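Endo-pectate lyase (Erwinia chrysanthemi, PDB 3B4N) probably cleaves polygalacturonate and methylated pectins internally by calcium-dependent beta-elimination, leaving oligosaccharides with unsaturated galacturonosyl residues at their non-reducing ends. Local coordinates at residues A20-Q28 with L35-K43; I175-N186 with A196-V207. All blocks are in the same frame, centred on the assembly; numbering follows the deposited sequence.

Interaction 1: residues A20-Q28 with L35-K43. With EDO (1,2-ethanediol), chain G.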
loop_
_atom_site.group_PDB
_atom_site.type_symbol
_atom_site.label_atom_id
_atom_site.label_comp_id
_atom_site.label_asym_id
_atom_site.label_seq_id
_atom_site.Cartn_x
_atom_site.Cartn_y
_atom_site.Cartn_z
ATOM N N ALA A 20 -24.413 5.121 1.804
ATOM C CA ALA A 20 -22.969 4.753 1.777
ATOM C C ALA A 20 -22.776 3.393 1.122
ATOM O O ALA A 20 -23.721 2.616 0.981
ATOM C CB ALA A 20 -22.411 4.729 3.198
ATOM N N GLN A 21 -21.543 3.112 0.718
ATOM C CA GLN A 21 -21.231 1.842 0.082
ATOM C C GLN A 21 -19.881 1.319 0.527
ATOM O O GLN A 21 -19.033 2.071 1.008
ATOM C CB GLN A 21 -21.233 1.992 -1.442
ATOM C CG GLN A 21 -22.608 2.246 -2.037
ATOM C CD GLN A 21 -22.565 2.429 -3.543
ATOM O OE1 GLN A 21 -21.926 3.353 -4.049
ATOM N NE2 GLN A 21 -23.245 1.548 -4.267
ATOM N N THR A 22 -19.704 0.011 0.369
ATOM C CA THR A 22 -18.455 -0.648 0.715
ATOM C C THR A 22 -18.141 -1.643 -0.396
ATOM O O THR A 22 -19.005 -2.421 -0.791
ATOM C CB THR A 22 -18.577 -1.425 2.043
ATOM O OG1 THR A 22 -18.963 -0.525 3.088
ATOM C CG2 THR A 22 -17.252 -2.085 2.405
ATOM N N THR A 23 -16.917 -1.595 -0.915
ATOM C CA THR A 23 -16.486 -2.525 -1.953
ATOM C C THR A 23 -15.346 -3.345 -1.365
ATOM O O THR A 23 -14.381 -2.803 -0.823
ATOM C CB THR A 23 -15.999 -1.802 -3.223
ATOM O OG1 THR A 23 -17.098 -1.103 -3.825
ATOM C CG2 THR A 23 -15.438 -2.809 -4.222
ATOM N N LEU A 24 -15.485 -4.660 -1.473
ATOM C CA LEU A 24 -14.523 -5.607 -0.939
ATOM C C LEU A 24 -13.771 -6.363 -2.027
ATOM O O LEU A 24 -14.330 -6.688 -3.077
ATOM C CB LEU A 24 -15.267 -6.611 -0.054
ATOM C CG LEU A 24 -14.451 -7.715 0.630
ATOM C CD1 LEU A 24 -13.452 -7.080 1.582
ATOM C CD2 LEU A 24 -15.381 -8.658 1.405
ATOM N N MET A 25 -12.491 -6.614 -1.772
ATOM C CA MET A 25 -11.650 -7.389 -2.678
ATOM C C MET A 25 -10.885 -8.403 -1.848
ATOM O O MET A 25 -10.628 -8.191 -0.662
ATOM C CB MET A 25 -10.672 -6.492 -3.432
ATOM C CG MET A 25 -11.357 -5.572 -4.419
ATOM S SD MET A 25 -10.183 -4.452 -5.178
ATOM C CE MET A 25 -9.329 -5.528 -6.165
ATOM N N LEU A 26 -10.503 -9.499 -2.485
ATOM C CA LEU A 26 -9.787 -10.577 -1.823
ATOM C C LEU A 26 -8.486 -10.942 -2.526
ATOM O O LEU A 26 -8.407 -10.903 -3.751
ATOM C CB LEU A 26 -10.679 -11.827 -1.803
ATOM C CG LEU A 26 -10.011 -13.194 -1.628
ATOM C CD1 LEU A 26 -9.519 -13.326 -0.207
ATOM C CD2 LEU A 26 -11.003 -14.315 -1.964
ATOM N N SER A 27 -7.470 -11.294 -1.743
ATOM C CA SER A 27 -6.208 -11.770 -2.308
ATOM C C SER A 27 -5.673 -12.897 -1.431
ATOM O O SER A 27 -5.512 -12.737 -0.229
ATOM C CB SER A 27 -5.163 -10.662 -2.398
ATOM O OG SER A 27 -4.017 -11.153 -3.080
ATOM N N GLN A 28 -5.394 -14.047 -2.036
ATOM C CA GLN A 28 -4.881 -15.184 -1.281
ATOM C C GLN A 28 -3.355 -15.238 -1.319
ATOM O O GLN A 28 -2.762 -15.228 -2.394
ATOM C CB GLN A 28 -5.457 -16.477 -1.853
ATOM C CG GLN A 28 -6.968 -16.443 -2.043
ATOM C CD GLN A 28 -7.514 -17.728 -2.629
ATOM O OE1 GLN A 28 -7.414 -18.793 -2.020
ATOM N NE2 GLN A 28 -8.095 -17.637 -3.820
ATOM N N LEU A 35 -8.174 -9.452 2.930
ATOM C CA LEU A 35 -9.316 -8.670 2.492
ATOM C C LEU A 35 -8.925 -7.206 2.477
ATOM O O LEU A 35 -8.223 -6.729 3.367
ATOM C CB LEU A 35 -10.493 -8.832 3.447
ATOM C CG LEU A 35 -11.050 -10.237 3.633
ATOM C CD1 LEU A 35 -12.232 -10.185 4.607
ATOM C CD2 LEU A 35 -11.488 -10.796 2.287
ATOM N N GLY A 36 -9.391 -6.504 1.455
ATOM C CA GLY A 36 -9.147 -5.080 1.348
ATOM C C GLY A 36 -10.454 -4.456 0.900
ATOM O O GLY A 36 -11.097 -4.943 -0.038
ATOM N N TRP A 37 -10.882 -3.389 1.566
ATOM C CA TRP A 37 -12.120 -2.750 1.156
ATOM C C TRP A 37 -12.005 -1.247 1.209
ATOM O O TRP A 37 -11.082 -0.698 1.809
ATOM C CB TRP A 37 -13.290 -3.200 2.049
ATOM C CG TRP A 37 -13.135 -2.867 3.518
ATOM C CD1 TRP A 37 -13.616 -1.764 4.171
ATOM C CD2 TRP A 37 -12.428 -3.634 4.496
ATOM N NE1 TRP A 37 -13.249 -1.801 5.496
ATOM C CE2 TRP A 37 -12.518 -2.938 5.724
ATOM C CE3 TRP A 37 -11.723 -4.846 4.453
ATOM C CZ2 TRP A 37 -11.928 -3.414 6.903
ATOM C CZ3 TRP A 37 -11.135 -5.320 5.621
ATOM C CH2 TRP A 37 -11.241 -4.603 6.830
ATOM N N SER A 38 -12.932 -0.589 0.531
ATOM C CA SER A 38 -13.010 0.858 0.572
ATOM C C SER A 38 -14.452 1.142 0.964
ATOM O O SER A 38 -15.360 0.372 0.647
ATOM C CB SER A 38 -12.705 1.492 -0.789
ATOM O OG SER A 38 -13.678 1.147 -1.756
ATOM N N THR A 39 -14.663 2.225 1.694
ATOM C CA THR A 39 -16.010 2.596 2.083
ATOM C C THR A 39 -16.091 4.110 2.078
ATOM O O THR A 39 -15.091 4.784 2.321
ATOM C CB THR A 39 -16.382 2.060 3.495
ATOM O OG1 THR A 39 -17.739 2.413 3.787
ATOM C CG2 THR A 39 -15.471 2.649 4.574
ATOM N N ASP A 40 -17.267 4.639 1.759
ATOM C CA ASP A 40 -17.450 6.084 1.782
ATOM C C ASP A 40 -18.295 6.494 2.988
ATOM O O ASP A 40 -18.768 7.629 3.067
ATOM C CB ASP A 40 -18.082 6.592 0.483
ATOM C CG ASP A 40 -19.315 5.823 0.091
ATOM O OD1 ASP A 40 -19.960 5.236 0.979
ATOM O OD2 ASP A 40 -19.647 5.816 -1.113
ATOM N N GLU A 41 -18.496 5.564 3.922
ATOM C CA GLU A 41 -19.241 5.884 5.142
ATOM C C GLU A 41 -18.352 6.870 5.903
ATOM O O GLU A 41 -17.180 6.595 6.147
ATOM C CB GLU A 41 -19.489 4.619 5.977
ATOM C CG GLU A 41 -19.930 4.902 7.417
ATOM C CD GLU A 41 -21.143 5.807 7.491
ATOM O OE1 GLU A 41 -21.150 6.726 8.341
ATOM O OE2 GLU A 41 -22.090 5.599 6.704
ATOM N N SER A 42 -18.905 8.018 6.281
ATOM C CA SER A 42 -18.124 9.045 6.965
ATOM C C SER A 42 -18.014 8.945 8.483
ATOM O O SER A 42 -17.090 9.501 9.072
ATOM C CB SER A 42 -18.671 10.426 6.605
ATOM O OG SER A 42 -20.023 10.544 7.009
ATOM N N LYS A 43 -18.950 8.258 9.120
ATOM C CA LYS A 43 -18.912 8.128 10.571
ATOM C C LYS A 43 -18.829 6.665 10.986
ATOM O O LYS A 43 -19.724 6.131 11.632
ATOM C CB LYS A 43 -20.141 8.806 11.189
ATOM C CG LYS A 43 -20.114 10.324 11.010
ATOM C CD LYS A 43 -21.350 11.026 11.553
ATOM C CE LYS A 43 -22.486 11.015 10.541
ATOM N NZ LYS A 43 -23.577 11.967 10.918
HETATM C C1 EDO G . -17.021 2.460 -1.508
HETATM O O1 EDO G . -15.620 3.050 -1.304
HETATM C C2 EDO G . -17.458 2.357 -2.975
HETATM O O2 EDO G . -16.457 1.402 -3.694
#

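Interaction 2: residues I175-N186 with A196-V207. With ZN (zinc ion), chain E; ZN (zinc ion), chain F.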
loop_
_atom_site.group_PDB
_atom_site.type_symbol
_atom_site.label_atom_id
_atom_site.label_comp_id
_atom_site.label_asym_id
_atom_site.label_seq_id
_atom_site.Cartn_x
_atom_site.Cartn_y
_atom_site.Cartn_z
ATOM N N ILE A 175 1.243 2.852 -10.339
ATOM C CA ILE A 175 0.365 4.017 -10.410
ATOM C C ILE A 175 1.104 5.312 -10.113
ATOM O O ILE A 175 1.779 5.419 -9.097
ATOM C CB ILE A 175 -0.797 3.873 -9.399
ATOM C CG1 ILE A 175 -1.537 2.556 -9.659
ATOM C CG2 ILE A 175 -1.725 5.079 -9.481
ATOM C CD1 ILE A 175 -2.659 2.261 -8.665
ATOM N N HIS A 176 0.974 6.297 -11.000
ATOM C CA HIS A 176 1.624 7.589 -10.812
ATOM C C HIS A 176 0.690 8.674 -10.313
ATOM O O HIS A 176 -0.442 8.778 -10.786
ATOM C CB HIS A 176 2.181 8.135 -12.131
ATOM C CG HIS A 176 3.476 7.534 -12.557
ATOM N ND1 HIS A 176 4.256 8.098 -13.542
ATOM C CD2 HIS A 176 4.115 6.406 -12.167
ATOM C CE1 HIS A 176 5.322 7.343 -13.743
ATOM N NE2 HIS A 176 5.260 6.309 -12.922
ATOM N N CYS A 177 1.153 9.456 -9.344
ATOM C CA CYS A 177 0.410 10.631 -8.921
ATOM C C CYS A 177 1.284 11.707 -9.567
ATOM O O CYS A 177 2.355 12.040 -9.059
ATOM C CB CYS A 177 0.415 10.817 -7.415
ATOM S SG CYS A 177 -0.345 12.403 -6.923
ATOM N N ASP A 178 0.844 12.244 -10.700
ATOM C CA ASP A 178 1.666 13.226 -11.398
ATOM C C ASP A 178 1.404 14.710 -11.176
ATOM O O ASP A 178 2.080 15.565 -11.756
ATOM C CB ASP A 178 1.682 12.883 -12.888
ATOM C CG ASP A 178 2.549 11.661 -13.185
ATOM O OD1 ASP A 178 2.374 11.055 -14.252
ATOM O OD2 ASP A 178 3.407 11.306 -12.343
ATOM N N SER A 179 0.429 15.022 -10.332
ATOM C CA SER A 179 0.130 16.406 -10.000
ATOM C C SER A 179 -0.933 16.442 -8.921
ATOM O O SER A 179 -1.743 15.523 -8.803
ATOM C CB SER A 179 -0.350 17.192 -11.230
ATOM O OG SER A 179 -1.681 16.865 -11.569
ATOM N N GLY A 180 -0.900 17.497 -8.119
ATOM C CA GLY A 180 -1.873 17.665 -7.062
ATOM C C GLY A 180 -1.975 16.582 -6.016
ATOM O O GLY A 180 -0.989 15.946 -5.651
ATOM N N ASN A 181 -3.193 16.380 -5.535
ATOM C CA ASN A 181 -3.453 15.412 -4.483
ATOM C C ASN A 181 -4.146 14.181 -4.994
ATOM O O ASN A 181 -5.278 14.243 -5.487
ATOM C CB ASN A 181 -4.283 16.075 -3.405
ATOM C CG ASN A 181 -3.670 17.369 -2.961
ATOM O OD1 ASN A 181 -2.479 17.422 -2.633
ATOM N ND2 ASN A 181 -4.464 18.432 -2.961
ATOM N N CYS A 182 -3.465 13.053 -4.860
ATOM C CA CYS A 182 -3.997 11.799 -5.333
ATOM C C CYS A 182 -4.189 10.806 -4.206
ATOM O O CYS A 182 -3.428 10.784 -3.237
ATOM C CB CYS A 182 -3.048 11.164 -6.335
ATOM S SG CYS A 182 -2.287 12.242 -7.590
ATOM N N THR A 183 -5.216 9.990 -4.346
ATOM C CA THR A 183 -5.491 8.954 -3.371
ATOM C C THR A 183 -5.594 7.622 -4.102
ATOM O O THR A 183 -6.251 7.505 -5.141
ATOM C CB THR A 183 -6.785 9.252 -2.588
ATOM O OG1 THR A 183 -6.575 10.414 -1.776
ATOM C CG2 THR A 183 -7.147 8.088 -1.686
ATOM N N ILE A 184 -4.892 6.629 -3.565
ATOM C CA ILE A 184 -4.860 5.279 -4.115
ATOM C C ILE A 184 -5.491 4.466 -2.991
ATOM O O ILE A 184 -4.859 4.154 -1.981
ATOM C CB ILE A 184 -3.403 4.887 -4.429
ATOM C CG1 ILE A 184 -2.844 5.850 -5.488
ATOM C CG2 ILE A 184 -3.332 3.444 -4.885
ATOM C CD1 ILE A 184 -1.353 5.655 -5.791
ATOM N N GLU A 185 -6.762 4.141 -3.191
ATOM C CA GLU A 185 -7.587 3.501 -2.178
ATOM C C GLU A 185 -7.991 2.072 -2.495
ATOM O O GLU A 185 -8.623 1.807 -3.507
ATOM C CB GLU A 185 -8.819 4.391 -1.993
ATOM C CG GLU A 185 -9.804 3.986 -0.935
ATOM C CD GLU A 185 -10.869 5.048 -0.735
ATOM O OE1 GLU A 185 -11.736 4.866 0.144
ATOM O OE2 GLU A 185 -10.842 6.072 -1.458
ATOM N N ASN A 186 -7.642 1.159 -1.603
ATOM C CA ASN A 186 -7.933 -0.257 -1.783
ATOM C C ASN A 186 -7.452 -0.812 -3.117
ATOM O O ASN A 186 -8.237 -1.301 -3.930
ATOM C CB ASN A 186 -9.421 -0.553 -1.614
ATOM C CG ASN A 186 -9.678 -2.035 -1.458
ATOM O OD1 ASN A 186 -8.877 -2.742 -0.836
ATOM N ND2 ASN A 186 -10.787 -2.518 -2.010
ATOM N N ALA A 196 5.180 0.163 -6.648
ATOM C CA ALA A 196 3.715 0.189 -6.591
ATOM C C ALA A 196 3.078 1.521 -6.995
ATOM O O ALA A 196 2.126 1.550 -7.789
ATOM C CB ALA A 196 3.251 -0.197 -5.179
ATOM N N ALA A 197 3.582 2.614 -6.431
ATOM C CA ALA A 197 3.065 3.950 -6.719
ATOM C C ALA A 197 4.207 4.941 -6.650
ATOM O O ALA A 197 5.170 4.748 -5.901
ATOM C CB ALA A 197 1.980 4.324 -5.715
ATOM N N THR A 198 4.082 6.014 -7.422
ATOM C CA THR A 198 5.107 7.046 -7.524
ATOM C C THR A 198 4.522 8.423 -7.276
ATOM O O THR A 198 3.556 8.824 -7.926
ATOM C CB THR A 198 5.746 7.031 -8.935
ATOM O OG1 THR A 198 6.246 5.721 -9.219
ATOM C CG2 THR A 198 6.869 8.052 -9.040
ATOM N N ASN A 199 5.107 9.146 -6.331
ATOM C CA ASN A 199 4.651 10.480 -6.018
ATOM C C ASN A 199 5.451 11.521 -6.795
ATOM O O ASN A 199 6.598 11.833 -6.464
ATOM C CB ASN A 199 4.766 10.748 -4.507
ATOM C CG ASN A 199 4.088 12.045 -4.097
ATOM O OD1 ASN A 199 3.655 12.820 -4.954
ATOM N ND2 ASN A 199 3.990 12.286 -2.791
ATOM N N ASN A 200 4.834 12.017 -7.863
ATOM C CA ASN A 200 5.397 13.079 -8.698
ATOM C C ASN A 200 4.445 14.273 -8.548
ATOM O O ASN A 200 4.461 15.190 -9.372
ATOM C CB ASN A 200 5.411 12.682 -10.183
ATOM C CG ASN A 200 6.425 11.602 -10.514
ATOM O OD1 ASN A 200 6.170 10.750 -11.360
ATOM N ND2 ASN A 200 7.586 11.651 -9.882
ATOM N N GLY A 201 3.622 14.254 -7.498
ATOM C CA GLY A 201 2.648 15.312 -7.266
ATOM C C GLY A 201 2.817 16.058 -5.957
ATOM O O GLY A 201 3.929 16.208 -5.474
ATOM N N LYS A 202 1.711 16.531 -5.379
ATOM C CA LYS A 202 1.765 17.283 -4.128
ATOM C C LYS A 202 1.589 16.385 -2.908
ATOM O O LYS A 202 2.429 16.399 -2.005
ATOM C CB LYS A 202 0.699 18.388 -4.134
ATOM C CG LYS A 202 0.829 19.405 -3.012
ATOM C CD LYS A 202 2.107 20.225 -3.120
ATOM C CE LYS A 202 2.130 21.328 -2.075
ATOM N NZ LYS A 202 3.486 21.946 -1.925
ATOM N N THR A 203 0.487 15.642 -2.859
ATOM C CA THR A 203 0.251 14.701 -1.766
ATOM C C THR A 203 -0.318 13.423 -2.353
ATOM O O THR A 203 -1.338 13.454 -3.041
ATOM C CB THR A 203 -0.759 15.213 -0.712
ATOM O OG1 THR A 203 -0.306 16.451 -0.162
ATOM C CG2 THR A 203 -0.861 14.213 0.436
ATOM N N MET A 204 0.355 12.305 -2.100
ATOM C CA MET A 204 -0.109 11.002 -2.573
ATOM C C MET A 204 -0.471 10.187 -1.326
ATOM O O MET A 204 0.378 9.921 -0.476
ATOM C CB MET A 204 0.983 10.305 -3.396
ATOM C CG MET A 204 0.598 8.884 -3.819
ATOM S SD MET A 204 1.822 8.103 -4.890
ATOM C CE MET A 204 2.957 7.491 -3.653
ATOM N N THR A 205 -1.739 9.809 -1.218
ATOM C CA THR A 205 -2.224 9.069 -0.060
ATOM C C THR A 205 -2.617 7.645 -0.408
ATOM O O THR A 205 -3.400 7.429 -1.336
ATOM C CB THR A 205 -3.455 9.778 0.547
ATOM O OG1 THR A 205 -3.103 11.121 0.892
ATOM C CG2 THR A 205 -3.950 9.050 1.794
ATOM N N ILE A 206 -2.057 6.679 0.322
ATOM C CA ILE A 206 -2.372 5.264 0.140
ATOM C C ILE A 206 -3.330 4.941 1.288
ATOM O O ILE A 206 -2.966 5.097 2.459
ATOM C CB ILE A 206 -1.118 4.372 0.285
ATOM C CG1 ILE A 206 0.022 4.861 -0.623
ATOM C CG2 ILE A 206 -1.486 2.925 -0.021
ATOM C CD1 ILE A 206 -0.324 4.965 -2.106
ATOM N N VAL A 207 -4.545 4.513 0.953
ATOM C CA VAL A 207 -5.577 4.187 1.949
ATOM C C VAL A 207 -5.875 2.700 1.849
ATOM O O VAL A 207 -6.591 2.250 0.947
ATOM C CB VAL A 207 -6.879 4.997 1.703
ATOM C CG1 VAL A 207 -7.888 4.715 2.819
ATOM C CG2 VAL A 207 -6.571 6.487 1.663
HETATM ZN ZN ZN E . 3.890 9.820 -14.679
HETATM ZN ZN ZN F . 7.324 5.885 -12.579
HETATM O O HOH W 1 -1.785 18.572 -0.581
HETATM O O HOH W 2 -3.608 12.928 -1.145
HETATM O O HOH W 3 8.472 5.167 -10.545
HETATM O O HOH W 4 5.725 10.651 -14.650
#

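Interaction 1: residues A20-Q28 with L35-K43
Leu24 presses its CD1 methyl into the angle between Leu35 and Trp37, 3.9 Å from Leu35 CB and equally far from Trp37 CB. CG stands opposite the backbone N (chi1 -180°), which swings this branch across to the neighbouring strand, where it meets the indole obliquely. The CG2 methyl of Thr22 lies alongside the same residue, 4.1 Å from Trp37 CD1, so two bumps from strand 22-28 lean on one broad ring. Further along, the side chains of Leu26 and Leu35 cross at a slant, CD1 of the first 4.1 Å from CD2 of the second. On this face Thr22, Leu24, Leu26 and Trp37 pack against strands 85-92 and 97-104, where Val88, Ser100 and Val103 receive Leu24, and Val103 also Leu26. On the other face, Gly36 has no side chain beside Met25, whose own chain leads away to meet Asn186 and Ile188. An ethanediol, probably from the crystallisation liquor, sits over Thr23 and Ser38, its O1 hydrogen-bonded to Ser38 OG at 2.8 Å.

Where the strands part, Asp40 CG is tucked between the backbone N and carbonyl carbon (chi1 50°), which brings OD1 to Gln21 N at 2.7 Å, met on the syn side. The carbonyl oxygen of Gln21 is gripped twice, by Asp40 N and by Thr39 OG1, the hydroxyl approaching from above the carbonyl plane. Thr39 OG1 also accepts from Glu41 N in an ST turn. Between the strands, paired backbone bonds such as Met25 N to Gly36 O (2.8 Å) set the register. This antiparallel beta hairpin packs one face within the N-terminal beta-sandwich, whose strand order is that of a fibronectin type III domain, and turns the other to the parallel beta-helix.

Interaction 2: residues I175-N186 with A196-V207
Two successive coils run parallel in register, strand 175-179 beside 197-199 and strand 181-185 beside 203-207, their axes 4.7 Å apart in both pairs and about 15° from exact alignment. In the turn between the strands, Gly180 O accepts from both Lys202 N and Thr203 N, which approach from the same face of its carbonyl plane. Gly180 itself adopts a positive phi of 58°. Asn199 OD1 takes Gly201 N in an Asx turn.

Inside, Ile184 CD1 fits against Ala197 CB at 3.6 Å and reaches Met204 SD. Ile206 lies alongside it, with CD1 3.9 Å from Ile184 CB. The sulfur of Met204 also meets CB of Cys177, which is disulfide-bonded to Cys182, tying the two strands of one coil together. Ile184 and Ile206 stack like on like, coil upon coil, and the other contacts fill the interior between the sheets of the right-handed parallel beta-helix of this pectate lyase.

On the outer face, His176 serves two zinc ions: ND1 binds one at 2.1 Å together with Asp178 OD1 and a water, and NE2 binds the other, which Asp173 also ligates. Thr198 stands side by side with the imidazole, and its OG1 is hydrogen-bonded to the water on the second zinc. Asn200 OD1 lies over one face of the ring and 3.0 Å from Asp178 OD2, two acceptors close together; Asn200 ND2 is hydrogen-bonded to Asn229. Farther round, one water bridges Asn181 OD1 and Thr203 OG1, and Thr183 and Val207 slant across each other, their CG2 methyls 3.8 Å apart.

Interaction 1 comes first along the chain and closes before interaction 2 opens; their centres lie about 19 Å apart. They belong to different architectures, the antiparallel sheet of strands 22-29, 32-39 and 72-75 against parallel coils of the beta-helix, yet they meet directly. Strand 181-189 provides the meeting place: Asn186, at the corner ending 175-186, sends ND2 to Gly36 O in a weak hydrogen bond and packs against Met25, while Glu185 touches Ser38. The N-terminal hairpin rests by one face on the side of the beta-helix, joining the two parts of the chain, whereas His176 and Asp178 give interaction 2 its zinc ligands, with Asp173 completing one site.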